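Local coordinates for protein beta-galactosidase/beta-glucuronidase (Faecalibacterium prausnitzii L2-6, PDB 6MVF) that binds flavin mononucleotide and, as a family 2 glycoside hydrolase, probably acts as a beta-glucuronidase, at residues 66-71 and 138-143; 148-153 and 361-366; 209-214 and 259-264; 80-85 and 165-170; 322-327 and 350-355. All coordinates share one frame; numbering follows the deposited sequence.

In the fold
Five contacts illustrate how chemistry follows place in a hydrolase. Interactions 1 and 3 are antiparallel strand pairings in two different beta domains, the first continued by polar side chains into its loops, the second a regular ladder. Interaction 4 fastens a loop to a strand of the same sugar-binding domain as interaction 1, with a proline and one amide. Interaction 2 joins that domain to the TIM barrel through apolar bumps and a water, and touches interaction 1 where Lys365 meets Asp142. Interaction 5, nearest the chain's centre, packs helix against loop within the barrel. Interactions 3 and 4, centres about 17 Å apart, both reach a second subunit; interaction 4 is mostly buried, the others partly.

Interaction 1: residues 66-71 and 138-143; sequences YLRTTG and VSNEDT
Thr70 and Gly71 pair with Ser139 and Val138 at one end of an antiparallel strand pairing in the sugar-binding domain, and side chains carry the contact on into the loops beyond. Gly71 with Val138 is a hydrogen-bonded pair, 2.9 Å from Gly71 N to Val138 O; Thr70 with Ser139 is the non-hydrogen-bonded pair beside it. Past the last bridge, Asn140 imitates another rung. Its backbone N donates to Thr69 O at 3.2 Å, and its OD1 accepts from Thr69 N at 2.9 Å, nearly in line with the side-chain C=O. A chi1 of 70°, with CG set between the backbone N and the carbonyl carbon, turns the amide onto Thr69. The amide's ND2 donates to Phe155 O and lies at the edge of the Tyr66 ring, 3.9 Å from Tyr66 CE2.

Arg68 grips the backbone carbonyl of the same residue. Bent at chi3 (56°), it comes in side-on, and both NE and NH2 stand 2.9 Å from Asn140 O, which lies close to the guanidinium plane. With a leucine in place of Arg68, the Asn140 carbonyl would probably lose both of these donors and the turn would be tied less firmly to the strand entrance. NH1 reaches a water weakly shared with Asp142 OD2, while Asp142 OD1 forms a salt bridge with Lys365. Ser139 OG accepts from Glu141 N at 3.2 Å, an ST turn just where the chain leaves the strand. Strands 70-78 and 131-139 are antiparallel neighbours inside a six-stranded sheet of the beta-sandwich sugar-binding domain of family 2 glycoside hydrolases.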
# COMPACT_ATOMS: atom_id res chain seq x y z
N TYR A 66 40.07 -2.40 -10.42
CA TYR A 66 38.71 -2.16 -10.89
C TYR A 66 38.76 -1.25 -12.10
O TYR A 66 39.63 -0.38 -12.20
CB TYR A 66 37.80 -1.55 -9.80
CG TYR A 66 38.19 -0.17 -9.28
CD1 TYR A 66 39.13 -0.02 -8.26
CD2 TYR A 66 37.58 0.98 -9.76
CE1 TYR A 66 39.47 1.23 -7.76
CE2 TYR A 66 37.91 2.24 -9.26
CZ TYR A 66 38.86 2.35 -8.26
OH TYR A 66 39.19 3.60 -7.77
N LEU A 67 37.81 -1.44 -13.02
CA LEU A 67 37.87 -0.74 -14.31
C LEU A 67 37.67 0.75 -14.09
O LEU A 67 36.57 1.20 -13.72
CB LEU A 67 36.83 -1.30 -15.27
CG LEU A 67 36.58 -0.54 -16.59
CD1 LEU A 67 37.82 -0.47 -17.47
CD2 LEU A 67 35.40 -1.15 -17.34
N ARG A 68 38.72 1.53 -14.31
CA ARG A 68 38.62 2.99 -14.36
C ARG A 68 38.77 3.41 -15.82
O ARG A 68 39.72 3.00 -16.49
CB ARG A 68 39.68 3.66 -13.48
CG ARG A 68 39.71 3.10 -12.05
CD ARG A 68 40.71 3.83 -11.16
NE ARG A 68 40.39 5.26 -11.15
CZ ARG A 68 40.95 6.16 -10.36
NH1 ARG A 68 41.88 5.78 -9.48
NH2 ARG A 68 40.57 7.43 -10.43
N THR A 69 37.80 4.20 -16.31
CA THR A 69 37.69 4.50 -17.73
C THR A 69 36.51 5.41 -18.02
O THR A 69 35.87 5.94 -17.10
CB THR A 69 37.53 3.22 -18.56
OG1 THR A 69 37.71 3.51 -19.95
CG2 THR A 69 36.13 2.60 -18.33
N THR A 70 36.17 5.57 -19.29
CA THR A 70 35.00 6.34 -19.69
C THR A 70 33.90 5.40 -20.16
O THR A 70 34.10 4.60 -21.07
CB THR A 70 35.37 7.35 -20.77
OG1 THR A 70 36.47 8.14 -20.30
CG2 THR A 70 34.15 8.23 -21.09
N GLY A 71 32.74 5.50 -19.50
CA GLY A 71 31.52 4.84 -19.94
C GLY A 71 30.52 5.89 -20.41
O GLY A 71 30.35 6.93 -19.77
N VAL A 138 30.76 9.63 -18.76
CA VAL A 138 31.20 9.60 -17.37
C VAL A 138 32.57 8.93 -17.31
O VAL A 138 32.78 7.88 -17.90
CB VAL A 138 30.20 8.83 -16.49
CG1 VAL A 138 30.66 8.80 -15.03
CG2 VAL A 138 28.83 9.43 -16.61
N SER A 139 33.49 9.54 -16.58
CA SER A 139 34.83 8.98 -16.41
C SER A 139 35.18 8.94 -14.93
O SER A 139 35.07 9.96 -14.24
CB SER A 139 35.87 9.81 -17.16
OG SER A 139 37.17 9.34 -16.84
N ASN A 140 35.63 7.78 -14.45
CA ASN A 140 36.19 7.68 -13.11
C ASN A 140 37.72 7.56 -13.12
O ASN A 140 38.31 7.02 -12.17
CB ASN A 140 35.54 6.53 -12.34
CG ASN A 140 35.93 5.16 -12.86
OD1 ASN A 140 36.28 5.00 -14.02
ND2 ASN A 140 35.85 4.15 -11.99
N GLU A 141 38.36 8.06 -14.17
CA GLU A 141 39.81 8.12 -14.25
C GLU A 141 40.34 9.33 -13.49
O GLU A 141 39.65 10.35 -13.35
CB GLU A 141 40.26 8.19 -15.72
CG GLU A 141 40.21 6.85 -16.45
CD GLU A 141 40.29 6.97 -17.97
OE1 GLU A 141 39.46 7.69 -18.60
OE2 GLU A 141 41.20 6.31 -18.54
N ASP A 142 41.57 9.20 -12.99
CA ASP A 142 42.28 10.31 -12.35
C ASP A 142 42.49 11.48 -13.33
O ASP A 142 42.53 11.29 -14.55
CB ASP A 142 43.63 9.81 -11.83
CG ASP A 142 44.22 10.70 -10.75
OD1 ASP A 142 43.60 11.72 -10.38
OD2 ASP A 142 45.32 10.35 -10.25
N THR A 143 42.59 12.69 -12.80
CA THR A 143 42.91 13.87 -13.59
C THR A 143 43.77 14.80 -12.75
O THR A 143 43.80 14.68 -11.52
CB THR A 143 41.68 14.67 -14.06
OG1 THR A 143 41.31 15.61 -13.05
CG2 THR A 143 40.49 13.77 -14.40
O HOH W 1 43.79 7.86 -8.36

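Interaction 2: residues 148-153 and 361-366; sequences PASADF and ISVFKS
Ile361 is the bump of this contact, and Pro148, Ala151 and Phe153 shape the hollow that receives it. Its branches divide the work: CG2 rests 3.9 Å from Pro148 CB, whereas CD1 lies 4.0 Å from Ala151 CB and 4.5 Å from Phe153 CE1, meeting that ring at its edge. With CG1 anti to the backbone N (chi1 -175°), the longer branch is directed at Ala151 and the short methyl is left to face the proline.

Farther along, the bump comes from the 148-153 side: Ser150 CB lies 3.9 Å from Val363 CG2. The Lys365 chain runs out straight beyond CG, so that CE passes 3.5 Å from Ala149 CB and the ammonium continues to Met146 O, Thr143 O and the carboxylate of Asp142. A water lies between the backbones and accepts from Ala149 N at 3.0 Å; its approach to Ile361 O is doubtful.

Phe153 in turn meets His302, Tyr337 and, edge-to-face, Phe155, extending the patch into an aromatic cluster. The 361-366 loop follows barrel strand 353-357 and precedes helix 368-385, which places it at the C-terminal mouth of the TIM barrel; interlocking with a sugar-binding-domain loop there fits the domain architecture of family 2 glycoside hydrolases.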
# COMPACT_ATOMS: atom_id res chain seq x y z
N PRO A 148 38.31 12.56 -5.22
CA PRO A 148 39.43 11.86 -4.56
C PRO A 148 40.44 11.26 -5.54
O PRO A 148 40.08 10.98 -6.68
CB PRO A 148 38.74 10.74 -3.77
CG PRO A 148 37.48 10.45 -4.55
CD PRO A 148 37.05 11.80 -5.12
N ALA A 149 41.68 11.07 -5.10
CA ALA A 149 42.68 10.46 -5.97
C ALA A 149 43.44 9.37 -5.24
O ALA A 149 43.80 8.35 -5.83
CB ALA A 149 43.63 11.52 -6.51
N SER A 150 43.67 9.57 -3.94
CA SER A 150 44.39 8.60 -3.12
C SER A 150 43.57 8.34 -1.86
O SER A 150 43.49 9.20 -0.97
CB SER A 150 45.79 9.10 -2.77
OG SER A 150 46.50 8.11 -2.05
N ALA A 151 42.95 7.17 -1.77
CA ALA A 151 42.10 6.88 -0.62
C ALA A 151 41.88 5.38 -0.50
O ALA A 151 42.06 4.62 -1.46
CB ALA A 151 40.76 7.61 -0.73
N ASP A 152 41.48 4.96 0.70
CA ASP A 152 41.20 3.56 1.01
C ASP A 152 39.72 3.28 0.78
O ASP A 152 38.97 2.99 1.71
CB ASP A 152 41.61 3.25 2.45
CG ASP A 152 41.39 1.78 2.83
OD1 ASP A 152 41.70 0.90 2.01
OD2 ASP A 152 40.95 1.51 3.97
N PHE A 153 39.29 3.41 -0.47
CA PHE A 153 37.94 3.04 -0.87
C PHE A 153 37.82 3.20 -2.37
O PHE A 153 38.48 4.05 -2.98
CB PHE A 153 36.82 3.85 -0.15
CG PHE A 153 36.70 5.30 -0.57
CD1 PHE A 153 37.48 6.28 0.04
CD2 PHE A 153 35.77 5.69 -1.53
CE1 PHE A 153 37.36 7.63 -0.33
CE2 PHE A 153 35.65 7.03 -1.90
CZ PHE A 153 36.45 8.00 -1.30
N ILE A 361 41.22 14.56 0.30
CA ILE A 361 41.71 13.43 1.09
C ILE A 361 43.15 13.08 0.73
O ILE A 361 43.53 13.04 -0.44
CB ILE A 361 40.78 12.20 0.90
CG1 ILE A 361 41.20 11.04 1.79
CG2 ILE A 361 40.72 11.79 -0.55
CD1 ILE A 361 40.03 10.16 2.23
N SER A 362 43.96 12.84 1.78
CA SER A 362 45.24 12.12 1.74
C SER A 362 46.41 12.92 1.20
O SER A 362 47.41 13.08 1.90
CB SER A 362 45.12 10.84 0.91
OG SER A 362 44.66 9.77 1.70
N VAL A 363 46.32 13.39 -0.05
CA VAL A 363 47.45 13.89 -0.83
C VAL A 363 47.04 15.20 -1.47
O VAL A 363 46.20 15.22 -2.37
CB VAL A 363 47.90 12.89 -1.91
CG1 VAL A 363 48.91 13.56 -2.82
CG2 VAL A 363 48.44 11.60 -1.28
N PHE A 364 47.66 16.29 -1.04
CA PHE A 364 47.37 17.58 -1.65
C PHE A 364 47.93 17.62 -3.07
O PHE A 364 49.08 17.23 -3.30
CB PHE A 364 47.96 18.71 -0.82
CG PHE A 364 47.78 20.05 -1.44
CD1 PHE A 364 46.56 20.71 -1.36
CD2 PHE A 364 48.83 20.66 -2.12
CE1 PHE A 364 46.39 21.96 -1.93
CE2 PHE A 364 48.66 21.90 -2.70
CZ PHE A 364 47.44 22.55 -2.61
N LYS A 365 47.10 18.06 -4.01
CA LYS A 365 47.47 18.26 -5.40
C LYS A 365 47.62 19.75 -5.68
O LYS A 365 46.66 20.52 -5.50
CB LYS A 365 46.41 17.67 -6.34
CG LYS A 365 46.33 16.18 -6.42
CD LYS A 365 45.34 15.81 -7.52
CE LYS A 365 45.29 14.33 -7.75
NZ LYS A 365 44.25 14.01 -8.75
N SER A 366 48.79 20.15 -6.17
CA SER A 366 49.09 21.55 -6.49
C SER A 366 48.38 21.99 -7.77
O SER A 366 48.00 21.18 -8.62
CB SER A 366 50.59 21.74 -6.65
OG SER A 366 51.05 20.91 -7.70
O HOH W 2 43.17 12.30 -2.81

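Interaction 3: residues 209-214 and 259-264; sequences SFTVMY and RLQRNN
Met213 N donates to Arg259 O at 2.9 Å, the straightest of four backbone bonds (168° at the hydrogen) that make an antiparallel ladder in the beta-sandwich domain that follows the sugar-binding domain and precedes the barrel in the chain. Arg259 N returns a bond to Met213 O at 3.1 Å, and Thr211 and Gln261 exchange the other two. Val212 and Leu260 are the non-hydrogen-bonded pair in the middle. Where the ladder ends, a water donates to Ser209 O and Gln261 O and also meets Thr211 OG1, linking the two chains there.

Outward from the backbone, the two faces differ. On one, Leu260 CD1 fits between Phe210 CB, at 3.7 Å, and Val212 CG2, at 4.1 Å; Val203 of strand 195-204 closes over this apolar side. Arg262 folds beside Phe210, its guanidinium 28° from the ring plane, with Arg262 NH2 3.7 Å from Phe210 CZ. On the other face, Arg259 forms a salt bridge with Glu269, and Met213 also packs on Thr563 of a second subunit.

Gln261, bent at chi2 (81°), crosses the Met213 thioether obliquely: Gln261 CG lies 3.9 Å from Met213 SD, while Gln261 NE2 turns to Asn263 O at 3.2 Å, approaching from above the carbonyl plane.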
# COMPACT_ATOMS: atom_id res chain seq x y z
N SER A 209 4.61 40.99 -11.33
CA SER A 209 3.38 40.21 -11.23
C SER A 209 3.55 38.91 -10.44
O SER A 209 2.55 38.23 -10.18
CB SER A 209 2.83 39.89 -12.62
OG SER A 209 3.67 38.99 -13.34
N PHE A 210 4.78 38.55 -10.06
CA PHE A 210 5.03 37.34 -9.29
C PHE A 210 5.33 37.68 -7.83
O PHE A 210 6.09 38.61 -7.54
CB PHE A 210 6.19 36.56 -9.91
CG PHE A 210 5.86 35.92 -11.23
CD1 PHE A 210 5.01 34.80 -11.28
CD2 PHE A 210 6.41 36.40 -12.40
CE1 PHE A 210 4.70 34.20 -12.49
CE2 PHE A 210 6.10 35.80 -13.62
CZ PHE A 210 5.24 34.70 -13.67
N THR A 211 4.72 36.93 -6.92
CA THR A 211 5.07 36.97 -5.50
C THR A 211 5.58 35.60 -5.06
O THR A 211 5.41 34.59 -5.74
CB THR A 211 3.87 37.38 -4.63
OG1 THR A 211 2.74 36.58 -4.98
CG2 THR A 211 3.53 38.84 -4.78
N VAL A 212 6.20 35.56 -3.89
CA VAL A 212 6.56 34.32 -3.23
C VAL A 212 5.77 34.22 -1.92
O VAL A 212 5.93 35.06 -1.02
CB VAL A 212 8.08 34.23 -2.98
CG1 VAL A 212 8.40 32.98 -2.15
CG2 VAL A 212 8.84 34.21 -4.30
N MET A 213 4.91 33.21 -1.83
CA MET A 213 4.08 32.99 -0.65
C MET A 213 4.71 31.86 0.15
O MET A 213 4.79 30.72 -0.33
CB MET A 213 2.64 32.66 -1.03
CG MET A 213 1.99 33.72 -1.92
SD MET A 213 0.24 33.36 -2.26
CE MET A 213 0.37 31.62 -2.70
N TYR A 214 5.19 32.18 1.34
CA TYR A 214 5.85 31.25 2.23
C TYR A 214 4.86 30.70 3.24
O TYR A 214 4.10 31.47 3.84
CB TYR A 214 6.98 31.93 2.99
CG TYR A 214 8.14 32.40 2.15
CD1 TYR A 214 8.99 31.50 1.54
CD2 TYR A 214 8.42 33.76 2.02
CE1 TYR A 214 10.07 31.93 0.81
CE2 TYR A 214 9.50 34.20 1.28
CZ TYR A 214 10.32 33.27 0.69
OH TYR A 214 11.40 33.67 -0.06
N ARG A 259 5.93 29.20 -2.75
CA ARG A 259 5.12 29.18 -3.96
C ARG A 259 5.30 30.47 -4.74
O ARG A 259 5.00 31.54 -4.21
CB ARG A 259 3.64 29.00 -3.64
CG ARG A 259 3.23 27.57 -3.51
CD ARG A 259 1.71 27.44 -3.48
NE ARG A 259 1.37 26.10 -3.01
CZ ARG A 259 1.13 25.79 -1.74
NH1 ARG A 259 1.18 26.75 -0.81
NH2 ARG A 259 0.84 24.53 -1.39
N LEU A 260 5.76 30.35 -5.99
CA LEU A 260 5.79 31.46 -6.92
C LEU A 260 4.41 31.64 -7.56
O LEU A 260 3.93 30.77 -8.29
CB LEU A 260 6.87 31.21 -7.98
CG LEU A 260 7.17 32.38 -8.93
CD1 LEU A 260 7.72 33.61 -8.18
CD2 LEU A 260 8.12 31.92 -10.01
N GLN A 261 3.79 32.79 -7.30
CA GLN A 261 2.36 33.01 -7.52
C GLN A 261 2.14 34.15 -8.51
O GLN A 261 2.76 35.21 -8.39
CB GLN A 261 1.68 33.37 -6.17
CG GLN A 261 0.16 33.55 -6.20
CD GLN A 261 -0.61 32.21 -6.16
OE1 GLN A 261 -0.03 31.12 -5.98
NE2 GLN A 261 -1.92 32.30 -6.33
N ARG A 262 1.23 33.95 -9.45
CA ARG A 262 0.71 35.06 -10.25
C ARG A 262 -0.81 35.05 -10.21
O ARG A 262 -1.43 34.03 -10.53
CB ARG A 262 1.20 35.00 -11.70
CG ARG A 262 0.76 36.23 -12.47
CD ARG A 262 0.63 35.94 -13.92
NE ARG A 262 1.86 36.28 -14.62
CZ ARG A 262 2.12 35.86 -15.86
NH1 ARG A 262 1.24 35.10 -16.50
NH2 ARG A 262 3.27 36.21 -16.43
N ASN A 263 -1.41 36.17 -9.82
CA ASN A 263 -2.87 36.25 -9.68
C ASN A 263 -3.37 35.13 -8.77
O ASN A 263 -2.94 35.05 -7.62
CB ASN A 263 -3.54 36.19 -11.05
CG ASN A 263 -3.20 37.39 -11.93
OD1 ASN A 263 -2.56 37.25 -12.95
ND2 ASN A 263 -3.65 38.56 -11.53
N ASN A 264 -4.25 34.26 -9.27
CA ASN A 264 -4.77 33.13 -8.50
C ASN A 264 -4.18 31.79 -8.96
O ASN A 264 -4.84 30.75 -8.92
CB ASN A 264 -6.29 33.07 -8.56
CG ASN A 264 -6.94 34.26 -7.90
OD1 ASN A 264 -6.27 35.12 -7.33
ND2 ASN A 264 -8.27 34.33 -7.98
O HOH W 3 1.57 37.55 -7.53

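Interaction 4: residues 80-85 and 165-170; sequences PVQPLT and LISVPN
Gln82 reaches from its loop to Ser167 on strand 163-168 with a side chain that can be followed atom by atom. Its CB sets out toward the strand. Gln82 CG lies 3.5 Å from Ser167 OG and near Val168 O. A bend at chi2 (-88°) brings the amide round to the Ser167 hydroxyl. Gln82 CD consequently stays close to that hydroxyl, with the Val168 carbonyl carbon beside it, and Gln82 OE1 lies 4.2 Å from Pro169 CG. At the tip Gln82 NE2 donates to Ser167 OG at 2.9 Å, the hydroxyl lying 17° out of the amide plane; the same nitrogen also donates to Met24 O, so the amide is held from two parts of the chain.

The loop belongs to the beta-sandwich of the sugar-binding domain: it leads from strand 70-78 of one sheet to strand 88-93 of the other, where strand 163-168 is the neighbour of 88-93. At its start Pro80 lies against the strand as an apolar plate. Pro80 CB meets Ser167 CB at 3.7 Å, and Pro80 CD touches Leu165 CD2 at 3.6 Å, with Val89 packing on both Pro80 and Leu165. Ser167 OG, anti to its own nitrogen (chi1 174°), stands between the proline and the amide.

At the far end a water accepts from Asn170 N at 2.9 Å and donates to Thr85 O, while Leu84 packs on Tyr307 of a second subunit.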
# COMPACT_ATOMS: atom_id res chain seq x y z
N PRO A 80 9.21 17.32 -22.50
CA PRO A 80 8.03 17.71 -21.71
C PRO A 80 7.42 19.00 -22.22
O PRO A 80 8.10 19.87 -22.76
CB PRO A 80 8.58 17.87 -20.29
CG PRO A 80 10.07 17.98 -20.44
CD PRO A 80 10.44 17.25 -21.69
N VAL A 81 6.11 19.11 -22.01
CA VAL A 81 5.28 20.18 -22.56
C VAL A 81 4.62 20.93 -21.42
O VAL A 81 4.03 20.32 -20.52
CB VAL A 81 4.22 19.61 -23.52
CG1 VAL A 81 3.07 20.59 -23.68
CG2 VAL A 81 4.85 19.27 -24.86
N GLN A 82 4.68 22.27 -21.46
CA GLN A 82 3.98 23.07 -20.47
C GLN A 82 2.72 23.67 -21.08
O GLN A 82 2.70 24.02 -22.26
CB GLN A 82 4.88 24.19 -19.93
CG GLN A 82 5.96 23.69 -18.97
CD GLN A 82 5.49 23.61 -17.51
OE1 GLN A 82 4.50 24.25 -17.12
NE2 GLN A 82 6.21 22.85 -16.68
N PRO A 83 1.64 23.78 -20.29
CA PRO A 83 0.40 24.38 -20.82
C PRO A 83 0.58 25.78 -21.36
O PRO A 83 -0.07 26.16 -22.35
CB PRO A 83 -0.54 24.37 -19.61
CG PRO A 83 0.39 24.34 -18.42
CD PRO A 83 1.53 23.47 -18.86
N LEU A 84 1.45 26.57 -20.73
CA LEU A 84 1.70 27.96 -21.08
C LEU A 84 3.01 28.06 -21.85
O LEU A 84 3.93 27.25 -21.67
CB LEU A 84 1.76 28.85 -19.84
CG LEU A 84 0.47 28.96 -19.01
CD1 LEU A 84 0.57 30.01 -17.90
CD2 LEU A 84 -0.70 29.25 -19.95
N THR A 85 3.06 29.05 -22.73
CA THR A 85 4.24 29.30 -23.54
C THR A 85 5.42 29.72 -22.65
O THR A 85 5.26 30.29 -21.57
CB THR A 85 3.92 30.38 -24.58
OG1 THR A 85 5.01 30.53 -25.49
CG2 THR A 85 3.61 31.72 -23.92
N LEU A 165 14.50 14.62 -15.23
CA LEU A 165 14.07 15.66 -16.15
C LEU A 165 13.14 16.60 -15.41
O LEU A 165 12.23 16.14 -14.71
CB LEU A 165 13.37 15.05 -17.36
CG LEU A 165 13.34 15.76 -18.70
CD1 LEU A 165 14.75 15.86 -19.25
CD2 LEU A 165 12.44 14.98 -19.65
N ILE A 166 13.37 17.90 -15.52
CA ILE A 166 12.56 18.91 -14.82
C ILE A 166 11.93 19.85 -15.85
O ILE A 166 12.63 20.45 -16.67
CB ILE A 166 13.38 19.69 -13.79
CG1 ILE A 166 14.02 18.74 -12.77
CG2 ILE A 166 12.49 20.72 -13.09
CD1 ILE A 166 14.92 19.41 -11.76
N SER A 167 10.61 19.97 -15.80
CA SER A 167 9.84 20.87 -16.65
C SER A 167 9.26 21.97 -15.76
O SER A 167 8.59 21.68 -14.76
CB SER A 167 8.72 20.09 -17.35
OG SER A 167 7.86 20.94 -18.06
N VAL A 168 9.52 23.23 -16.12
CA VAL A 168 9.07 24.38 -15.33
C VAL A 168 8.61 25.49 -16.27
O VAL A 168 8.96 25.50 -17.46
CB VAL A 168 10.17 24.92 -14.39
CG1 VAL A 168 10.46 23.93 -13.23
CG2 VAL A 168 11.43 25.26 -15.17
N PRO A 169 7.83 26.45 -15.75
CA PRO A 169 7.50 27.63 -16.56
C PRO A 169 8.70 28.54 -16.68
O PRO A 169 9.75 28.28 -16.07
CB PRO A 169 6.38 28.32 -15.77
CG PRO A 169 5.99 27.36 -14.69
CD PRO A 169 7.18 26.51 -14.43
N ASN A 170 8.55 29.64 -17.43
CA ASN A 170 9.66 30.55 -17.66
C ASN A 170 10.10 31.22 -16.36
O ASN A 170 11.30 31.36 -16.10
CB ASN A 170 9.28 31.59 -18.71
CG ASN A 170 10.44 32.52 -19.05
OD1 ASN A 170 11.47 32.07 -19.55
ND2 ASN A 170 10.27 33.80 -18.77
O HOH W 4 6.19 29.97 -19.06

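Interaction 5: residues 322-327 and 350-355; sequences QIIKEL and LGFAVW
Lys325 NZ donates to Leu350 O at 2.9 Å and, more weakly, to Gly351 O at 3.4 Å. Its chain leaves the helix with CG anti to the backbone N (chi1 -169°) and bends at chi2, which carries the ammonium past Phe352 to the carbonyls where helix 341-350 ends. A positive charge at this end would probably be welcome to the helix dipole. Gly351, with positive phi, is the residue that breaks out of the helix here and turns the chain toward strand 353-357.

Beneath the lysine lies Phe352. Its CZ points edge-on at Lys325 N, 3.5 Å away, and also meets Lys325 CB at 3.8 Å, while Ile324 CG2 touches Phe352 CE1 at 3.8 Å. Leu350 CD1 reaches across to Gln322, 4.1 Å from Gln322 CG. A methionine replacing Lys325 would probably leave Leu350 O without this donor and the helix end without its nearby positive charge.

Outside this shell, Cys347 of helix 341-350 packs on the ring. The contact thus lies in the beta/alpha succession of the TIM barrel: helix 314-327 and helix 341-350 are neighbours on its outside, and Ile324 and Phe352 pack inward onto Ile332 of strand 331-334, beside its parallel partner 353-357.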
# COMPACT_ATOMS: atom_id res chain seq x y z
N GLN A 322 18.41 2.96 9.96
CA GLN A 322 17.71 2.25 11.02
C GLN A 322 18.63 1.30 11.78
O GLN A 322 18.54 1.20 13.01
CB GLN A 322 16.51 1.49 10.44
CG GLN A 322 15.23 2.29 10.53
CD GLN A 322 14.41 2.33 9.24
OE1 GLN A 322 14.40 1.37 8.45
NE2 GLN A 322 13.71 3.46 9.00
N ILE A 323 19.53 0.61 11.09
CA ILE A 323 20.48 -0.23 11.80
C ILE A 323 21.33 0.61 12.75
O ILE A 323 21.53 0.24 13.92
CB ILE A 323 21.34 -1.03 10.81
CG1 ILE A 323 20.48 -2.10 10.14
CG2 ILE A 323 22.50 -1.67 11.55
CD1 ILE A 323 21.09 -2.72 8.89
N ILE A 324 21.78 1.78 12.29
CA ILE A 324 22.60 2.63 13.15
C ILE A 324 21.78 3.18 14.32
O ILE A 324 22.30 3.32 15.43
CB ILE A 324 23.26 3.73 12.32
CG1 ILE A 324 24.22 3.09 11.31
CG2 ILE A 324 23.99 4.73 13.22
CD1 ILE A 324 24.51 3.96 10.11
N LYS A 325 20.48 3.47 14.10
CA LYS A 325 19.60 3.89 15.19
C LYS A 325 19.45 2.79 16.24
O LYS A 325 19.51 3.07 17.44
CB LYS A 325 18.23 4.29 14.65
CG LYS A 325 17.33 4.97 15.69
CD LYS A 325 17.78 6.42 15.87
CE LYS A 325 17.02 7.12 16.95
NZ LYS A 325 17.61 8.45 17.19
N GLU A 326 19.24 1.54 15.82
CA GLU A 326 19.11 0.44 16.78
C GLU A 326 20.37 0.27 17.61
O GLU A 326 20.31 -0.22 18.75
CB GLU A 326 18.80 -0.87 16.05
CG GLU A 326 17.44 -0.93 15.37
CD GLU A 326 17.36 -2.01 14.28
OE1 GLU A 326 16.33 -2.05 13.54
OE2 GLU A 326 18.33 -2.81 14.16
N LEU A 327 21.52 0.60 17.03
CA LEU A 327 22.80 0.55 17.73
C LEU A 327 22.83 1.51 18.91
O LEU A 327 23.51 1.24 19.91
CB LEU A 327 23.92 0.86 16.74
CG LEU A 327 25.34 0.86 17.28
CD1 LEU A 327 25.73 -0.54 17.76
CD2 LEU A 327 26.31 1.38 16.25
N LEU A 350 15.35 10.44 11.46
CA LEU A 350 15.63 9.56 12.58
C LEU A 350 16.41 10.24 13.69
O LEU A 350 16.43 9.73 14.82
CB LEU A 350 16.36 8.31 12.10
CG LEU A 350 15.51 7.47 11.13
CD1 LEU A 350 16.26 6.27 10.60
CD2 LEU A 350 14.25 7.00 11.82
N GLY A 351 17.04 11.39 13.41
CA GLY A 351 17.77 12.13 14.41
C GLY A 351 19.18 11.63 14.69
O GLY A 351 19.39 10.80 15.58
N PHE A 352 20.14 12.13 13.91
CA PHE A 352 21.57 11.94 14.13
C PHE A 352 22.27 13.26 13.90
O PHE A 352 21.93 13.98 12.95
CB PHE A 352 22.23 10.92 13.19
CG PHE A 352 21.67 9.55 13.27
CD1 PHE A 352 22.01 8.70 14.31
CD2 PHE A 352 20.85 9.07 12.26
CE1 PHE A 352 21.51 7.40 14.38
CE2 PHE A 352 20.35 7.77 12.31
CZ PHE A 352 20.68 6.93 13.37
N ALA A 353 23.27 13.56 14.72
CA ALA A 353 24.19 14.66 14.46
C ALA A 353 25.15 14.25 13.34
O ALA A 353 25.90 13.29 13.50
CB ALA A 353 24.96 15.01 15.75
N VAL A 354 25.13 14.96 12.21
CA VAL A 354 25.87 14.55 11.01
C VAL A 354 27.08 15.44 10.79
O VAL A 354 26.98 16.68 10.83
CB VAL A 354 24.98 14.56 9.76
CG1 VAL A 354 25.83 14.37 8.50
CG2 VAL A 354 23.90 13.49 9.87
N TRP A 355 28.23 14.81 10.52
CA TRP A 355 29.44 15.45 10.02
C TRP A 355 29.50 15.16 8.51
O TRP A 355 29.64 14.00 8.09
CB TRP A 355 30.65 14.93 10.81
CG TRP A 355 32.08 15.02 10.21
CD1 TRP A 355 32.46 15.07 8.88
CD2 TRP A 355 33.32 15.03 10.95
NE1 TRP A 355 33.82 15.12 8.77
CE2 TRP A 355 34.38 15.10 10.02
CE3 TRP A 355 33.63 14.99 12.33
CZ2 TRP A 355 35.73 15.13 10.40
CZ3 TRP A 355 34.97 15.02 12.71
CH2 TRP A 355 36.00 15.10 11.75